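Local coordinates for CRISPR-associated protein, Cse1 family (PDB 4H3T) that probably serves as the large Cse1 subunit of a type I-E CRISPR Cascade complex, which in relatives recognises foreign DNA during interference, at residues Asp116-Ala120 and Thr177-Gly181; Ala169-Asp175 and Pro192-Ala198; Val234-Glu238 and Phe258-Gly262; Arg246-Pro251 and Ala285-Asp290. The protein carries 1 engineered substitution. One frame throughout, in Å; residues are numbered along the deposited sequence.

Contact 1: residues Asp116-Ala120 and Thr177-Gly181; sequences DLEPA and TGAKG
Two nearly straight backbone bonds tie Glu118-Ala120 to Gly178-Lys180 and make the tight part of this contact. Lys180 N donates to Glu118 O at 2.9 Å with an angle of 168° at the hydrogen, and Ala120 N donates to Gly178 O with much the same length and straightness. Between them Pro119 and Ala179 form a single beta bridge, their CA atoms 4.7 Å apart, so the pairing is local and no regular strand develops. Ala179 also turns a CA-H toward Glu118 O, while Ala179 CB meets the branch tip CD1 of Leu117 at 4.0 Å on the buried side.

The solvent side is looser. Lys180 is extended throughout, with CG anti to the backbone N (chi1 -176°), and runs beside Glu118 in the same direction. Its CD lies 3.5 Å from Glu118 OE1, whereas the charged end, NZ, stays 3.8 Å from that oxygen, a long salt bridge between two exposed side chains. A water takes the hydrogen of Glu118 N and donates to Lys180 O, continuing the pairing where no direct bond is made.

Both segments are loops, one following helix 88-98 and the other helix 157-170. Leu117, Pro119 and Thr177 rest on Leu282 and Ala179 on Cys284, which places the bridge against strand 275-289.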
loop_
_atom_site.group_PDB
_atom_site.type_symbol
_atom_site.label_atom_id
_atom_site.label_comp_id
_atom_site.label_asym_id
_atom_site.label_seq_id
_atom_site.Cartn_x
_atom_site.Cartn_y
_atom_site.Cartn_z
ATOM N N ASP A 116 7.106 31.373 5.746
ATOM C CA ASP A 116 7.273 32.552 4.869
ATOM C C ASP A 116 7.335 32.136 3.416
ATOM O O ASP A 116 7.898 32.859 2.633
ATOM C CB ASP A 116 8.596 33.269 5.275
ATOM C CG ASP A 116 8.574 33.775 6.711
ATOM O OD1 ASP A 116 7.623 34.539 7.067
ATOM O OD2 ASP A 116 9.478 33.382 7.493
ATOM N N LEU A 117 6.900 30.940 3.069
ATOM C CA LEU A 117 6.985 30.482 1.674
ATOM C C LEU A 117 6.283 31.438 0.702
ATOM O O LEU A 117 5.150 31.813 0.927
ATOM C CB LEU A 117 6.379 29.117 1.498
ATOM C CG LEU A 117 6.870 28.280 0.273
ATOM C CD1 LEU A 117 8.350 27.933 0.373
ATOM C CD2 LEU A 117 6.079 26.989 0.186
ATOM N N GLU A 118 6.944 31.790 -0.369
ATOM C CA GLU A 118 6.404 32.659 -1.402
ATOM C C GLU A 118 6.728 32.126 -2.793
ATOM O O GLU A 118 7.774 31.534 -2.987
ATOM C CB GLU A 118 6.975 34.089 -1.292
ATOM C CG GLU A 118 6.517 34.815 -0.033
ATOM C CD GLU A 118 7.096 36.213 0.099
ATOM O OE1 GLU A 118 8.226 36.440 -0.392
ATOM O OE2 GLU A 118 6.429 37.079 0.707
ATOM N N PRO A 119 5.867 32.389 -3.796
ATOM C CA PRO A 119 6.217 31.994 -5.176
ATOM C C PRO A 119 7.406 32.787 -5.728
ATOM O O PRO A 119 7.598 33.942 -5.384
ATOM C CB PRO A 119 4.927 32.265 -5.955
ATOM C CG PRO A 119 4.149 33.225 -5.146
ATOM C CD PRO A 119 4.596 33.143 -3.730
ATOM N N ALA A 120 8.261 32.153 -6.535
ATOM C CA ALA A 120 9.420 32.842 -7.154
ATOM C C ALA A 120 8.991 33.955 -8.134
ATOM O O ALA A 120 9.722 34.931 -8.318
ATOM C CB ALA A 120 10.290 31.851 -7.882
ATOM N N THR A 177 6.132 24.249 -9.183
ATOM C CA THR A 177 6.052 25.697 -8.879
ATOM C C THR A 177 7.327 26.104 -8.156
ATOM O O THR A 177 7.669 25.465 -7.158
ATOM C CB THR A 177 4.813 25.918 -7.912
ATOM O OG1 THR A 177 3.613 25.501 -8.548
ATOM C CG2 THR A 177 4.641 27.333 -7.471
ATOM N N GLY A 178 8.023 27.116 -8.649
ATOM C CA GLY A 178 9.254 27.543 -8.024
ATOM C C GLY A 178 8.985 28.353 -6.770
ATOM O O GLY A 178 8.112 29.222 -6.761
ATOM N N ALA A 179 9.814 28.170 -5.750
ATOM C CA ALA A 179 9.726 28.951 -4.526
ATOM C C ALA A 179 10.805 30.026 -4.525
ATOM O O ALA A 179 11.973 29.761 -4.874
ATOM C CB ALA A 179 9.884 28.059 -3.306
ATOM N N LYS A 180 10.442 31.212 -4.043
ATOM C CA LYS A 180 11.410 32.280 -3.862
ATOM C C LYS A 180 12.432 31.845 -2.813
ATOM O O LYS A 180 12.055 31.238 -1.801
ATOM C CB LYS A 180 10.689 33.545 -3.402
ATOM C CG LYS A 180 11.585 34.773 -3.277
ATOM C CD LYS A 180 10.747 35.966 -2.765
ATOM C CE LYS A 180 11.425 37.296 -3.006
ATOM N NZ LYS A 180 10.525 38.445 -2.705
ATOM N N GLY A 181 13.702 32.090 -3.084
ATOM C CA GLY A 181 14.786 31.687 -2.187
ATOM C C GLY A 181 15.342 30.297 -2.471
ATOM O O GLY A 181 16.274 29.860 -1.792
HETATM O O HOH W 1 9.821 31.280 -0.143
#

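Contact 2: residues Ala169-Asp175 and Pro192-Ala198; sequences AFGSASD and PAIGYLA
Leu197 lays its CB over one face of the Phe170 ring, 3.7 Å from the centroid and 17° off the ring normal, a CH-pi contact displaced toward the rim. The long directions of the two side chains cross at a slant, and Leu197 CD1 touches both CE2 of the Phe170 ring and CB of Ala169, at 3.7 Å each. Phe170 leaves its backbone away from the partner segment, but with CG anti to the carbonyl carbon (chi1 -81°) the ring swings back under the first turn of helix 196-199. Ala198 N approaches the same ring obliquely, and Ala198 CB lies near its CD1.

Backbone bonds accompany this side-chain packing. Ala169 O receives Ala198 N at 3.3 Å and, more weakly, Leu197 N, so a carbonyl of the last part of helix 157-170 takes up amides from the first turn of helix 196-199. Gly195, the N-cap residue of that helix, donates its N to Gly171 O at 2.8 Å. Its CA also packs 3.3 Å from Ala169 O, an approach suited to a residue without a side chain.

Farther along, the Pro192 ring lies against the turn Ser172-Asp175, its CD 3.2 Å from Asp175 O. Ser172 OG accepts from Ser174 N in an ST turn, and Asp175 forms salt bridges with Arg263 and Arg167.

The contact thus joins the last part of helix 157-170 to the start of helix 196-199; Pro192 and Tyr196 touch strand 275-289, and Ile194 and Ala198 touch Phe369 of strand 359-370.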
loop_
_atom_site.group_PDB
_atom_site.type_symbol
_atom_site.label_atom_id
_atom_site.label_comp_id
_atom_site.label_asym_id
_atom_site.label_seq_id
_atom_site.Cartn_x
_atom_site.Cartn_y
_atom_site.Cartn_z
ATOM N N ALA A 169 4.206 12.896 1.065
ATOM C CA ALA A 169 4.543 11.485 0.809
ATOM C C ALA A 169 4.151 10.997 -0.591
ATOM O O ALA A 169 4.761 10.067 -1.075
ATOM C CB ALA A 169 3.811 10.620 1.869
ATOM N N PHE A 170 3.048 11.508 -1.177
ATOM C CA PHE A 170 2.476 10.961 -2.403
ATOM C C PHE A 170 2.420 11.975 -3.556
ATOM O O PHE A 170 1.790 11.701 -4.532
ATOM C CB PHE A 170 1.039 10.444 -2.128
ATOM C CG PHE A 170 0.990 9.072 -1.513
ATOM C CD1 PHE A 170 1.083 7.951 -2.303
ATOM C CD2 PHE A 170 0.755 8.906 -0.149
ATOM C CE1 PHE A 170 0.986 6.660 -1.755
ATOM C CE2 PHE A 170 0.629 7.601 0.402
ATOM C CZ PHE A 170 0.747 6.497 -0.420
ATOM N N GLY A 171 3.135 13.067 -3.487
ATOM C CA GLY A 171 3.093 14.037 -4.568
ATOM C C GLY A 171 3.701 13.549 -5.891
ATOM O O GLY A 171 4.396 12.535 -5.963
ATOM N N SER A 172 3.396 14.246 -6.972
ATOM C CA SER A 172 3.906 13.875 -8.291
ATOM C C SER A 172 4.936 14.940 -8.745
ATOM O O SER A 172 5.148 15.952 -8.048
ATOM C CB SER A 172 2.738 13.791 -9.274
ATOM O OG SER A 172 2.325 15.096 -9.656
ATOM N N ALA A 173 5.489 14.762 -9.969
ATOM C CA ALA A 173 6.425 15.719 -10.567
ATOM C C ALA A 173 5.726 16.994 -11.003
ATOM O O ALA A 173 6.415 17.934 -11.389
ATOM C CB ALA A 173 7.154 15.093 -11.743
ATOM N N SER A 174 4.372 17.061 -10.920
ATOM C CA SER A 174 3.599 18.298 -11.179
ATOM C C SER A 174 3.851 19.363 -10.109
ATOM O O SER A 174 3.523 20.512 -10.354
ATOM C CB SER A 174 2.087 18.015 -11.204
ATOM O OG SER A 174 1.796 17.168 -12.301
ATOM N N ASP A 175 4.427 19.026 -8.949
ATOM C CA ASP A 175 4.605 19.997 -7.842
ATOM C C ASP A 175 5.903 20.803 -8.063
ATOM O O ASP A 175 6.766 20.811 -7.216
ATOM C CB ASP A 175 4.640 19.228 -6.499
ATOM C CG ASP A 175 3.395 18.454 -6.177
ATOM O OD1 ASP A 175 2.314 18.794 -6.732
ATOM O OD2 ASP A 175 3.468 17.546 -5.319
ATOM N N PRO A 192 10.248 18.282 -8.782
ATOM C CA PRO A 192 10.634 17.176 -7.881
ATOM C C PRO A 192 10.418 15.801 -8.491
ATOM O O PRO A 192 9.693 15.636 -9.470
ATOM C CB PRO A 192 9.672 17.365 -6.693
ATOM C CG PRO A 192 8.415 17.901 -7.335
ATOM C CD PRO A 192 8.872 18.750 -8.501
ATOM N N ALA A 193 10.943 14.791 -7.820
ATOM C CA ALA A 193 10.613 13.396 -8.088
ATOM C C ALA A 193 9.221 13.143 -7.472
ATOM O O ALA A 193 8.728 13.945 -6.653
ATOM C CB ALA A 193 11.678 12.449 -7.460
ATOM N N ILE A 194 8.641 11.975 -7.733
ATOM C CA ILE A 194 7.401 11.583 -7.045
ATOM C C ILE A 194 7.687 11.441 -5.535
ATOM O O ILE A 194 8.841 11.250 -5.156
ATOM C CB ILE A 194 6.776 10.306 -7.597
ATOM C CG1 ILE A 194 7.710 9.072 -7.389
ATOM C CG2 ILE A 194 6.416 10.509 -9.086
ATOM C CD1 ILE A 194 7.166 7.796 -7.961
ATOM N N GLY A 195 6.661 11.548 -4.704
ATOM C CA GLY A 195 6.837 11.352 -3.267
ATOM C C GLY A 195 7.350 9.957 -2.948
ATOM O O GLY A 195 7.149 8.997 -3.707
ATOM N N TYR A 196 7.999 9.835 -1.814
ATOM C CA TYR A 196 8.593 8.564 -1.427
ATOM C C TYR A 196 7.558 7.417 -1.249
ATOM O O TYR A 196 7.810 6.310 -1.708
ATOM C CB TYR A 196 9.390 8.753 -0.161
ATOM C CG TYR A 196 9.945 7.451 0.386
ATOM C CD1 TYR A 196 11.114 6.913 -0.109
ATOM C CD2 TYR A 196 9.235 6.711 1.319
ATOM C CE1 TYR A 196 11.637 5.725 0.401
ATOM C CE2 TYR A 196 9.712 5.500 1.791
ATOM C CZ TYR A 196 10.960 5.052 1.400
ATOM O OH TYR A 196 11.437 3.841 1.854
ATOM N N LEU A 197 6.379 7.693 -0.683
ATOM C CA LEU A 197 5.338 6.672 -0.557
ATOM C C LEU A 197 4.718 6.340 -1.904
ATOM O O LEU A 197 4.261 5.209 -2.081
ATOM C CB LEU A 197 4.249 7.030 0.461
ATOM C CG LEU A 197 4.602 6.914 1.901
ATOM C CD1 LEU A 197 3.355 7.094 2.785
ATOM C CD2 LEU A 197 5.202 5.536 2.198
ATOM N N ALA A 198 4.711 7.295 -2.839
ATOM C CA ALA A 198 4.262 7.041 -4.215
ATOM C C ALA A 198 5.279 6.074 -4.942
ATOM O O ALA A 198 4.897 5.356 -5.854
ATOM C CB ALA A 198 4.094 8.348 -5.002
#

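Contact 3: residues Val234-Glu238 and Phe258-Gly262; sequences VPAWE and FTWQG
Thr259 meets three consecutive residues, Pro235, Ala236 and Trp237, with the two branches of its side chain. Its OG1 accepts Ala236 N at 3.0 Å and 154°, the one hydrogen bond between the segments, and lies 3.4 Å from Pro235 CA. The CG2 methyl group approaches CZ3 of Trp237 obliquely, at 3.5 Å. A chi1 of 62° sets OG1 between the backbone N and the carbonyl carbon, leaving CG2 anti to that carbon and directed at the indole. Gln261 completes this first shell, its NE2 packing 3.8 Å from Ala236 CB.

Further bonds surround these groups. Gln261 folds back at chi2 so that NE2 donates to Thr259 O at 3.0 Å, with the acceptor close to its amide plane. Pro235 CG covers part of one indole face from within its own segment. Thr259 OG1 is also bonded to Cys255 O and Asp256 O of helix 254-257, and Trp237 NE1 is paired with Tyr94 OH.

Ala236-Glu238 have helical backbone angles, with Glu238 N bonded to Pro235 O at 3.0 Å, while Gln261 centres an inverse gamma turn. A threonine hydroxyl thus joins one compact turn to the loop between helix 254-257 and strand 263-272: loop-to-loop packing within the Cse1 fold.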
loop_
_atom_site.group_PDB
_atom_site.type_symbol
_atom_site.label_atom_id
_atom_site.label_comp_id
_atom_site.label_asym_id
_atom_site.label_seq_id
_atom_site.Cartn_x
_atom_site.Cartn_y
_atom_site.Cartn_z
ATOM N N VAL A 234 14.690 11.777 15.208
ATOM C CA VAL A 234 13.566 12.625 15.557
ATOM C C VAL A 234 12.718 13.012 14.307
ATOM O O VAL A 234 13.209 13.163 13.204
ATOM C CB VAL A 234 14.006 13.872 16.399
ATOM C CG1 VAL A 234 14.798 13.440 17.638
ATOM C CG2 VAL A 234 14.801 14.885 15.591
ATOM N N PRO A 235 11.432 13.227 14.525
ATOM C CA PRO A 235 10.550 13.592 13.412
ATOM C C PRO A 235 10.693 15.066 13.020
ATOM O O PRO A 235 11.297 15.855 13.743
ATOM C CB PRO A 235 9.165 13.285 13.975
ATOM C CG PRO A 235 9.307 13.506 15.415
ATOM C CD PRO A 235 10.656 13.063 15.776
ATOM N N ALA A 236 10.071 15.421 11.909
ATOM C CA ALA A 236 10.173 16.735 11.299
ATOM C C ALA A 236 9.810 17.894 12.253
ATOM O O ALA A 236 10.485 18.929 12.209
ATOM C CB ALA A 236 9.328 16.805 10.040
ATOM N N TRP A 237 8.786 17.715 13.077
ATOM C CA TRP A 237 8.319 18.755 14.015
ATOM C C TRP A 237 9.243 18.922 15.211
ATOM O O TRP A 237 9.063 19.891 15.909
ATOM C CB TRP A 237 6.873 18.523 14.507
ATOM C CG TRP A 237 6.684 17.239 15.209
ATOM C CD1 TRP A 237 7.076 16.914 16.483
ATOM C CD2 TRP A 237 6.209 16.036 14.611
ATOM N NE1 TRP A 237 6.739 15.627 16.751
ATOM C CE2 TRP A 237 6.261 15.037 15.596
ATOM C CE3 TRP A 237 5.685 15.720 13.352
ATOM C CZ2 TRP A 237 5.854 13.734 15.344
ATOM C CZ3 TRP A 237 5.289 14.424 13.110
ATOM C CH2 TRP A 237 5.316 13.464 14.130
ATOM N N GLU A 238 10.249 18.051 15.432
ATOM C CA GLU A 238 11.268 18.258 16.456
ATOM C C GLU A 238 12.466 18.874 15.829
ATOM O O GLU A 238 13.328 19.317 16.528
ATOM C CB GLU A 238 11.667 16.946 17.166
ATOM C CG GLU A 238 10.528 16.382 17.995
ATOM C CD GLU A 238 10.965 15.261 18.898
ATOM O OE1 GLU A 238 12.121 15.277 19.362
ATOM O OE2 GLU A 238 10.147 14.349 19.134
ATOM N N PHE A 258 9.383 8.591 8.259
ATOM C CA PHE A 258 7.943 8.605 8.377
ATOM C C PHE A 258 7.293 10.034 8.382
ATOM O O PHE A 258 6.102 10.112 8.215
ATOM C CB PHE A 258 7.500 7.860 9.608
ATOM C CG PHE A 258 7.667 6.351 9.629
ATOM C CD1 PHE A 258 8.250 5.674 8.565
ATOM C CD2 PHE A 258 7.242 5.620 10.709
ATOM C CE1 PHE A 258 8.438 4.269 8.619
ATOM C CE2 PHE A 258 7.475 4.244 10.797
ATOM C CZ PHE A 258 7.947 3.557 9.693
ATOM N N THR A 259 8.065 11.121 8.598
ATOM C CA THR A 259 7.562 12.477 8.606
ATOM C C THR A 259 8.288 13.332 7.576
ATOM O O THR A 259 8.346 14.547 7.710
ATOM C CB THR A 259 7.745 13.031 10.012
ATOM O OG1 THR A 259 9.145 13.080 10.363
ATOM C CG2 THR A 259 6.977 12.236 11.039
ATOM N N TRP A 260 8.811 12.699 6.527
ATOM C CA TRP A 260 9.680 13.354 5.565
ATOM C C TRP A 260 9.027 14.543 4.899
ATOM O O TRP A 260 7.932 14.414 4.354
ATOM C CB TRP A 260 10.105 12.328 4.478
ATOM C CG TRP A 260 11.284 12.745 3.677
ATOM C CD1 TRP A 260 11.291 13.186 2.390
ATOM C CD2 TRP A 260 12.648 12.687 4.095
ATOM N NE1 TRP A 260 12.583 13.379 1.968
ATOM C CE2 TRP A 260 13.440 13.076 2.994
ATOM C CE3 TRP A 260 13.288 12.244 5.253
ATOM C CZ2 TRP A 260 14.832 13.006 3.020
ATOM C CZ3 TRP A 260 14.667 12.168 5.269
ATOM C CH2 TRP A 260 15.424 12.579 4.174
ATOM N N GLN A 261 9.694 15.672 4.933
ATOM C CA GLN A 261 9.262 16.865 4.222
ATOM C C GLN A 261 9.711 16.750 2.786
ATOM O O GLN A 261 10.619 17.465 2.316
ATOM C CB GLN A 261 9.787 18.126 4.931
ATOM C CG GLN A 261 9.398 18.187 6.404
ATOM C CD GLN A 261 7.915 18.326 6.597
ATOM O OE1 GLN A 261 7.356 19.398 6.452
ATOM N NE2 GLN A 261 7.253 17.236 6.861
ATOM N N GLY A 262 8.927 15.976 2.029
ATOM C CA GLY A 262 9.159 15.763 0.603
ATOM C C GLY A 262 8.731 16.923 -0.266
ATOM O O GLY A 262 9.084 16.978 -1.443
#

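Contact 4: residues Arg246-Pro251 and Ala285-Asp290; sequences RVMRAP and AGDEVD
Arg246 makes both of its direct hydrogen bonds to the partner segment through NH2, which donates to Gly286 O at 2.8 Å and to Glu288 OE2 at 3.0 Å. Both acceptors lie close to the guanidinium plane, but its plane and that of the carboxylate stand 72° apart, and OE2 is met from above the carboxylate. This salt bridge is supplemented by a water linking Arg246 NH1 to Glu288 OE2. Glu288 reaches the arginine by bending at chi2 (-67°).

Backbone pairing is parallel. Glu288 N donates to Val247 O at 2.9 Å, Arg249 N to Glu288 O, and Asp290 N to Arg249 O, bridging Met248 with Glu288 and Arg249 with Val289. Just before the bridged pairs, the side-chain oxygen Asp287 OD1 accepts Val247 N at 2.9 Å on its anti side.

Van der Waals contacts complete the set. Ala285 CB sits over one guanidinium face, 3.5 Å from Arg246 NE. The selenomethionine Met248 bends at its last torsion to bring CE within 4.1 Å of Glu288 CB, and Pro251 CD packs on Val289 CG1 as an apolar pair.

Second partners share these charges: Asp190 pairs with Arg246 NE, Arg264 with Asp287 OD1, and Asp256 with Arg249, which reaches Asp287 OD2 through two waters. Asp290 caps helix 291-297 through Ala293 N. With cationic groups on hand for Asp287 and Glu288, both carboxylates are probably ionised, and charge would then add to the backbone bonds in holding the short parallel pairing.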
loop_
_atom_site.group_PDB
_atom_site.type_symbol
_atom_site.label_atom_id
_atom_site.label_comp_id
_atom_site.label_asym_id
_atom_site.label_seq_id
_atom_site.Cartn_x
_atom_site.Cartn_y
_atom_site.Cartn_z
ATOM N N ARG A 246 16.068 22.834 -0.647
ATOM C CA ARG A 246 15.854 21.387 -0.473
ATOM C C ARG A 246 17.119 20.620 -0.815
ATOM O O ARG A 246 18.028 21.139 -1.467
ATOM C CB ARG A 246 14.681 20.928 -1.350
ATOM C CG ARG A 246 14.997 20.870 -2.861
ATOM C CD ARG A 246 13.760 20.989 -3.704
ATOM N NE ARG A 246 13.993 20.621 -5.105
ATOM C CZ ARG A 246 13.954 19.408 -5.634
ATOM N NH1 ARG A 246 14.168 19.241 -6.926
ATOM N NH2 ARG A 246 13.668 18.342 -4.874
ATOM N N VAL A 247 17.173 19.392 -0.377
ATOM C CA VAL A 247 18.352 18.528 -0.541
ATOM C C VAL A 247 17.919 17.124 -0.829
ATOM O O VAL A 247 16.758 16.761 -0.578
ATOM C CB VAL A 247 19.284 18.517 0.756
ATOM C CG1 VAL A 247 19.859 19.893 1.095
ATOM C CG2 VAL A 247 18.582 17.936 1.957
HETATM N N MSE A 248 18.883 16.311 -1.249
HETATM C CA MSE A 248 18.783 14.852 -1.232
HETATM C C MSE A 248 19.552 14.452 0.038
HETATM O O MSE A 248 20.680 14.894 0.191
HETATM C CB MSE A 248 19.335 14.127 -2.450
HETATM C CG MSE A 248 19.276 12.584 -2.204
HETATM SE SE MSE A 248 19.885 11.520 -3.629
HETATM C CE MSE A 248 18.299 11.694 -4.741
ATOM N N ARG A 249 18.953 13.648 0.914
ATOM C CA ARG A 249 19.505 13.284 2.220
ATOM C C ARG A 249 19.090 11.879 2.585
ATOM O O ARG A 249 17.948 11.474 2.328
ATOM C CB ARG A 249 18.909 14.292 3.269
ATOM C CG ARG A 249 19.284 14.096 4.683
ATOM C CD ARG A 249 18.953 15.332 5.522
ATOM N NE ARG A 249 17.535 15.483 5.872
ATOM C CZ ARG A 249 16.910 14.746 6.791
ATOM N NH1 ARG A 249 17.545 13.758 7.402
ATOM N NH2 ARG A 249 15.629 14.961 7.068
ATOM N N ALA A 250 19.956 11.191 3.312
ATOM C CA ALA A 250 19.663 9.890 3.894
ATOM C C ALA A 250 18.836 10.089 5.153
ATOM O O ALA A 250 19.247 10.838 6.020
ATOM C CB ALA A 250 20.959 9.142 4.230
ATOM N N PRO A 251 17.725 9.370 5.358
ATOM C CA PRO A 251 16.990 9.536 6.638
ATOM C C PRO A 251 17.788 9.000 7.835
ATOM O O PRO A 251 18.517 8.049 7.672
ATOM C CB PRO A 251 15.664 8.804 6.409
ATOM C CG PRO A 251 15.843 8.005 5.168
ATOM C CD PRO A 251 17.079 8.427 4.446
ATOM N N ALA A 285 8.629 21.920 -4.527
ATOM C CA ALA A 285 9.493 20.759 -4.325
ATOM C C ALA A 285 10.166 20.748 -2.980
ATOM O O ALA A 285 10.565 21.787 -2.485
ATOM C CB ALA A 285 10.552 20.744 -5.407
ATOM N N GLY A 286 10.314 19.576 -2.393
ATOM C CA GLY A 286 11.038 19.448 -1.121
ATOM C C GLY A 286 12.163 18.430 -1.211
ATOM O O GLY A 286 12.792 18.222 -2.262
ATOM N N ASP A 287 12.487 17.846 -0.069
ATOM C CA ASP A 287 13.628 16.987 0.026
ATOM C C ASP A 287 13.427 15.625 -0.602
ATOM O O ASP A 287 12.367 15.033 -0.523
ATOM C CB ASP A 287 14.033 16.772 1.491
ATOM C CG ASP A 287 14.481 18.007 2.235
ATOM O OD1 ASP A 287 15.139 18.879 1.606
ATOM O OD2 ASP A 287 14.139 18.132 3.453
ATOM N N GLU A 288 14.486 15.087 -1.178
ATOM C CA GLU A 288 14.437 13.773 -1.810
ATOM C C GLU A 288 15.093 12.750 -0.891
ATOM O O GLU A 288 16.126 13.048 -0.294
ATOM C CB GLU A 288 15.197 13.803 -3.142
ATOM C CG GLU A 288 14.737 14.880 -4.139
ATOM C CD GLU A 288 13.353 14.740 -4.738
ATOM O OE1 GLU A 288 12.650 13.779 -4.356
ATOM O OE2 GLU A 288 12.985 15.565 -5.615
ATOM N N VAL A 289 14.495 11.570 -0.758
ATOM C CA VAL A 289 15.024 10.510 0.066
ATOM C C VAL A 289 16.123 9.787 -0.717
ATOM O O VAL A 289 15.904 9.343 -1.851
ATOM C CB VAL A 289 13.928 9.501 0.511
ATOM C CG1 VAL A 289 14.530 8.370 1.318
ATOM C CG2 VAL A 289 12.825 10.170 1.310
ATOM N N ASP A 290 17.269 9.618 -0.082
ATOM C CA ASP A 290 18.363 8.774 -0.590
ATOM C C ASP A 290 17.850 7.321 -0.585
ATOM O O ASP A 290 17.570 6.754 0.471
ATOM C CB ASP A 290 19.592 8.959 0.290
ATOM C CG ASP A 290 20.806 8.182 -0.184
ATOM O OD1 ASP A 290 20.653 6.993 -0.505
ATOM O OD2 ASP A 290 21.909 8.755 -0.191
HETATM O O HOH W 2 14.434 16.423 -7.657
HETATM O O HOH W 3 13.549 15.833 5.023
HETATM O O HOH W 4 16.119 18.121 5.631
#

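How the contacts relate
Strand 275-289 unites the set. Contact 4 contains its end, and contacts 2 and 3 meet it there: Ala193 N approaches Glu288 OE2 at 3.1 Å, probably as a hydrogen bond, while Trp260 NE1 lies 3.0 Å from Asp287 O. The centres of contacts 3 and 4 are about 11 Å apart, those of contacts 2 and 4 about 12 Å. Contact 1 rests on an earlier part of the strand, its centre about 18 Å from those of contacts 2 and 4, and its segment 177-181 closely follows 169-175 in sequence. Glycerol, probably from the crystallisation liquor, is bonded to Ile194 O and to Val289 N; such molecules often mark pockets, but no function follows.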